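PDB 6OHB: guanine deaminase from Escherichia coli, which catalyses the zinc-dependent hydrolytic deamination of guanine to xanthine and ammonia. Local coordinates for residues A[19-24]-A[363-368]; A[26-31]-A[355-360]. One frame throughout, in Å; residues are numbered along the deposited sequence.

In the fold
Both contacts tie the long connection between strands 14-18 and 32-35, near the N-terminus, to a pair of consecutive helices more than 320 residues further on. Residues 19-24 leave strand 14-18 and meet the start of helix 365-370 in interaction 1; residues 26-31 follow and meet helix 356-363 in interaction 2. The pairing therefore runs in reverse order, the later part of the connection against the earlier helix. Their centres lie about 9 Å apart, and Arg20 NH2 and Ser30 OG probably hydrogen bond at 2.9 Å, joining the two directly. Together they lay this connection on helices that follow the last barrel strand, 321-324, away from the zinc site.

Interaction 1. Residues A[19-24]-A[363-368]; sequences TRTIDN and ATLGGA
Leu365 carries this contact from the helix side, pushing its branched end against the backbone between Arg20 and Thr21. Its CD2 methyl lies 3.5 Å from Arg20 C and 3.8 Å from Thr21 N, so one methyl rests on the peptide group that joins the two residues. The second touch is between side chains: Thr21 CG2 comes within 4.0 Å of Leu365 CG, and the two side chains cross at about a right angle. These are van der Waals contacts that bury 121 Å² of surface, both sides summed.

Leu365 turns CG away from its own backbone N (chi1 -174°), which carries the isobutyl group out to the loop. In Thr21 the methyl sits beside the backbone N and opposite the carbonyl carbon, leaving CG2 to meet the leucine while OG1 takes the place between N and C. The backbones remain well separated, with Thr21 CA and Gly366 CA 6.9 Å apart.

Bonds in the next shell help to position both partners. Thr364 breaks the helical path just before Leu365, and the first turn of the new helix is closed by Ala368 N bonding to Thr364 O at 3.1 Å; Thr364 OG1 is hydrogen-bonded back to Phe360 O. On the loop side, the guanidinium of Arg20 turns from the helix and gives NH2 to Ser30, while Ile22 N is hydrogen-bonded to Tyr361 OH.

Leu365 also packs on Asn379, and Ala363 sits against Met336 and Leu340 of helix 336-349 and bonds through its backbone to Val79 in strand 73-84, the first of the eight parallel strands of the amidohydrolase TIM barrel. Plain apolar packing thus lays the loop after strand 14-18 over the junction of helices 356-363 and 365-370, which follow the last barrel strand.

Interaction 2. Residues A[26-31]-A[355-360]; sequences EEIASA and SAYEAF
The opening turn of helix 356-363 provides one side of this contact, and the other is residues 26-31 of the connection between strands 14-18 and 32-35, whose backbone angles are largely helical; here Ile28 and Ala29 face Tyr357 and Glu358. Ile28 lays two methyls on one flank of the helix, at the step from Tyr357 to Glu358. CG2 meets Tyr357 CB at 3.6 Å and lies just as near Tyr357 O, while CD1, on the other branch and anti to CA (chi2 173°), is carried out to Glu358 CA at 3.6 Å.

Ala29 adds its methyl to the tyrosine: Ala29 CB stands 3.6 Å from Tyr357 CD2, approaching the ring obliquely. The side chains of Ile28 and Tyr357 lie alongside one another, running in opposite senses. Were Ile28 replaced by an alanine, CG2 and CD1 would be gone, and a gap would probably open beside Tyr357 CB and Glu358 CA.

In the amidohydrolase fold this helix belongs to the part of the chain that follows the last barrel strand, 321-324. Ser355 is its N-cap: Ser355 OG accepts weak bonds from Tyr357 N at 2.9 Å and from Glu358 N. Within the connection, Ser30 OG donates to Glu27 O at 2.6 Å, in the carbonyl plane and on a lone pair. Glu358 leads its carboxylate off to Trp316 NE1 and Tyr352 OH, both held by OE2, and Tyr357 packs further against Val410 and Leu413 of helix 409-419 and Leu32 of strand 32-35.

Interaction 1. Residues A[19-24]-A[363-368]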
# COMPACT_ATOMS: atom_id res chain seq x y z
N THR A 19 -5.43 -27.61 2.53
CA THR A 19 -5.40 -28.86 3.30
C THR A 19 -4.08 -29.62 3.20
O THR A 19 -3.90 -30.59 3.93
CB THR A 19 -6.55 -29.77 2.88
OG1 THR A 19 -6.46 -30.09 1.49
CG2 THR A 19 -7.88 -29.09 3.16
N ARG A 20 -3.16 -29.20 2.34
CA ARG A 20 -1.87 -29.88 2.25
C ARG A 20 -0.88 -28.98 1.53
O ARG A 20 -1.27 -28.06 0.80
CB ARG A 20 -1.99 -31.22 1.52
CG ARG A 20 -2.22 -31.07 0.03
CD ARG A 20 -2.44 -32.39 -0.68
NE ARG A 20 -2.41 -32.19 -2.12
CZ ARG A 20 -3.48 -31.85 -2.84
NH1 ARG A 20 -4.66 -31.68 -2.25
NH2 ARG A 20 -3.36 -31.68 -4.15
N THR A 21 0.40 -29.24 1.76
CA THR A 21 1.45 -28.53 1.05
C THR A 21 1.57 -29.05 -0.37
O THR A 21 1.35 -30.24 -0.64
CB THR A 21 2.79 -28.66 1.77
OG1 THR A 21 3.14 -30.04 1.89
CG2 THR A 21 2.72 -28.04 3.16
N ILE A 22 1.90 -28.15 -1.29
CA ILE A 22 2.06 -28.51 -2.70
C ILE A 22 3.49 -28.12 -3.09
O ILE A 22 4.24 -27.60 -2.25
CB ILE A 22 1.00 -27.81 -3.57
CG1 ILE A 22 0.79 -26.36 -3.10
CG2 ILE A 22 -0.33 -28.56 -3.48
CD1 ILE A 22 1.81 -25.36 -3.62
N ASP A 23 3.88 -28.37 -4.34
CA ASP A 23 5.14 -27.85 -4.84
C ASP A 23 5.00 -27.01 -6.11
O ASP A 23 5.99 -26.41 -6.55
CB ASP A 23 6.17 -28.99 -5.07
CG ASP A 23 5.64 -30.13 -5.92
OD1 ASP A 23 4.41 -30.31 -6.00
OD2 ASP A 23 6.48 -30.86 -6.51
N ASN A 24 3.80 -26.92 -6.70
CA ASN A 24 3.55 -25.98 -7.76
C ASN A 24 2.33 -25.15 -7.38
O ASN A 24 1.33 -25.71 -6.90
CB ASN A 24 3.31 -26.69 -9.10
CG ASN A 24 4.47 -26.56 -10.06
OD1 ASN A 24 4.71 -25.50 -10.63
ND2 ASN A 24 5.22 -27.65 -10.23
N ALA A 363 0.64 -16.96 2.76
CA ALA A 363 0.37 -16.29 4.03
C ALA A 363 0.13 -17.29 5.16
O ALA A 363 0.37 -16.96 6.33
CB ALA A 363 -0.83 -15.36 3.89
N THR A 364 -0.31 -18.51 4.86
CA THR A 364 -0.65 -19.44 5.92
C THR A 364 0.20 -20.70 5.87
O THR A 364 1.29 -20.73 6.46
CB THR A 364 -2.13 -19.83 5.86
OG1 THR A 364 -2.42 -20.42 4.58
CG2 THR A 364 -3.01 -18.61 6.05
N LEU A 365 -0.27 -21.74 5.18
CA LEU A 365 0.41 -23.04 5.24
C LEU A 365 1.76 -23.00 4.55
O LEU A 365 2.71 -23.63 5.02
CB LEU A 365 -0.47 -24.12 4.62
CG LEU A 365 0.04 -25.56 4.73
CD1 LEU A 365 0.23 -25.98 6.19
CD2 LEU A 365 -0.90 -26.52 4.01
N GLY A 366 1.87 -22.27 3.44
CA GLY A 366 3.17 -22.12 2.79
C GLY A 366 4.20 -21.45 3.69
O GLY A 366 5.37 -21.83 3.70
N GLY A 367 3.77 -20.43 4.44
CA GLY A 367 4.70 -19.80 5.37
C GLY A 367 5.14 -20.74 6.47
O GLY A 367 6.34 -20.86 6.75
N ALA A 368 4.19 -21.46 7.07
CA ALA A 368 4.53 -22.46 8.08
C ALA A 368 5.49 -23.49 7.51
O ALA A 368 6.43 -23.91 8.20
CB ALA A 368 3.26 -23.14 8.60

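Interaction 2. Residues A[26-31]-A[355-360]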
# COMPACT_ATOMS: atom_id res chain seq x y z
N GLU A 26 0.07 -24.12 -9.04
CA GLU A 26 -1.10 -24.53 -9.81
C GLU A 26 -1.94 -25.58 -9.08
O GLU A 26 -3.13 -25.71 -9.38
CB GLU A 26 -0.67 -25.07 -11.17
CG GLU A 26 -0.78 -24.06 -12.30
CD GLU A 26 0.01 -22.80 -12.04
OE1 GLU A 26 1.26 -22.85 -12.09
OE2 GLU A 26 -0.62 -21.75 -11.78
N GLU A 27 -1.35 -26.33 -8.14
CA GLU A 27 -2.14 -27.32 -7.41
C GLU A 27 -2.88 -26.74 -6.21
O GLU A 27 -3.64 -27.47 -5.58
CB GLU A 27 -1.26 -28.46 -6.91
CG GLU A 27 0.00 -28.72 -7.69
CD GLU A 27 0.91 -29.69 -6.97
OE1 GLU A 27 0.40 -30.74 -6.51
OE2 GLU A 27 2.11 -29.41 -6.84
N ILE A 28 -2.66 -25.46 -5.89
CA ILE A 28 -3.22 -24.89 -4.66
C ILE A 28 -4.74 -24.95 -4.69
O ILE A 28 -5.39 -25.21 -3.67
CB ILE A 28 -2.70 -23.46 -4.45
CG1 ILE A 28 -1.21 -23.48 -4.13
CG2 ILE A 28 -3.46 -22.77 -3.31
CD1 ILE A 28 -0.58 -22.11 -4.06
N ALA A 29 -5.34 -24.72 -5.86
CA ALA A 29 -6.80 -24.78 -5.97
C ALA A 29 -7.33 -26.16 -5.60
O ALA A 29 -8.38 -26.28 -4.96
CB ALA A 29 -7.24 -24.40 -7.38
N SER A 30 -6.61 -27.21 -5.98
CA SER A 30 -7.02 -28.57 -5.66
C SER A 30 -7.01 -28.85 -4.16
O SER A 30 -7.74 -29.73 -3.71
CB SER A 30 -6.11 -29.57 -6.37
OG SER A 30 -4.89 -29.74 -5.66
N ALA A 31 -6.21 -28.12 -3.39
CA ALA A 31 -6.08 -28.34 -1.96
C ALA A 31 -6.79 -27.27 -1.13
O ALA A 31 -6.66 -27.27 0.10
CB ALA A 31 -4.61 -28.40 -1.57
N SER A 355 -1.56 -15.36 -7.94
CA SER A 355 -2.94 -15.77 -7.74
C SER A 355 -3.40 -15.51 -6.30
O SER A 355 -2.60 -15.51 -5.36
CB SER A 355 -3.09 -17.26 -8.08
OG SER A 355 -4.08 -17.88 -7.29
N ALA A 356 -4.71 -15.33 -6.15
CA ALA A 356 -5.27 -15.18 -4.81
C ALA A 356 -5.03 -16.44 -3.98
O ALA A 356 -4.72 -16.36 -2.79
CB ALA A 356 -6.77 -14.88 -4.90
N TYR A 357 -5.16 -17.61 -4.62
CA TYR A 357 -4.85 -18.86 -3.94
C TYR A 357 -3.39 -18.92 -3.52
O TYR A 357 -3.07 -19.33 -2.40
CB TYR A 357 -5.21 -20.04 -4.84
CG TYR A 357 -6.71 -20.21 -5.02
CD1 TYR A 357 -7.60 -19.52 -4.21
CD2 TYR A 357 -7.22 -21.05 -5.99
CE1 TYR A 357 -8.97 -19.66 -4.37
CE2 TYR A 357 -8.59 -21.20 -6.15
CZ TYR A 357 -9.46 -20.51 -5.33
OH TYR A 357 -10.82 -20.65 -5.49
N GLU A 358 -2.48 -18.50 -4.41
CA GLU A 358 -1.06 -18.52 -4.08
C GLU A 358 -0.73 -17.57 -2.93
O GLU A 358 0.05 -17.90 -2.04
CB GLU A 358 -0.21 -18.19 -5.31
CG GLU A 358 1.27 -18.45 -5.12
CD GLU A 358 2.09 -18.08 -6.35
OE1 GLU A 358 1.48 -17.79 -7.41
OE2 GLU A 358 3.33 -18.09 -6.26
N ALA A 359 -1.32 -16.37 -2.96
CA ALA A 359 -1.08 -15.40 -1.89
C ALA A 359 -1.59 -15.92 -0.55
O ALA A 359 -0.89 -15.87 0.47
CB ALA A 359 -1.75 -14.07 -2.24
N PHE A 360 -2.82 -16.45 -0.54
CA PHE A 360 -3.37 -17.02 0.69
C PHE A 360 -2.51 -18.18 1.18
O PHE A 360 -2.25 -18.31 2.38
CB PHE A 360 -4.81 -17.46 0.45
CG PHE A 360 -5.46 -18.11 1.64
CD1 PHE A 360 -5.98 -17.34 2.67
CD2 PHE A 360 -5.57 -19.49 1.73
CE1 PHE A 360 -6.58 -17.94 3.77
CE2 PHE A 360 -6.17 -20.09 2.82
CZ PHE A 360 -6.68 -19.31 3.85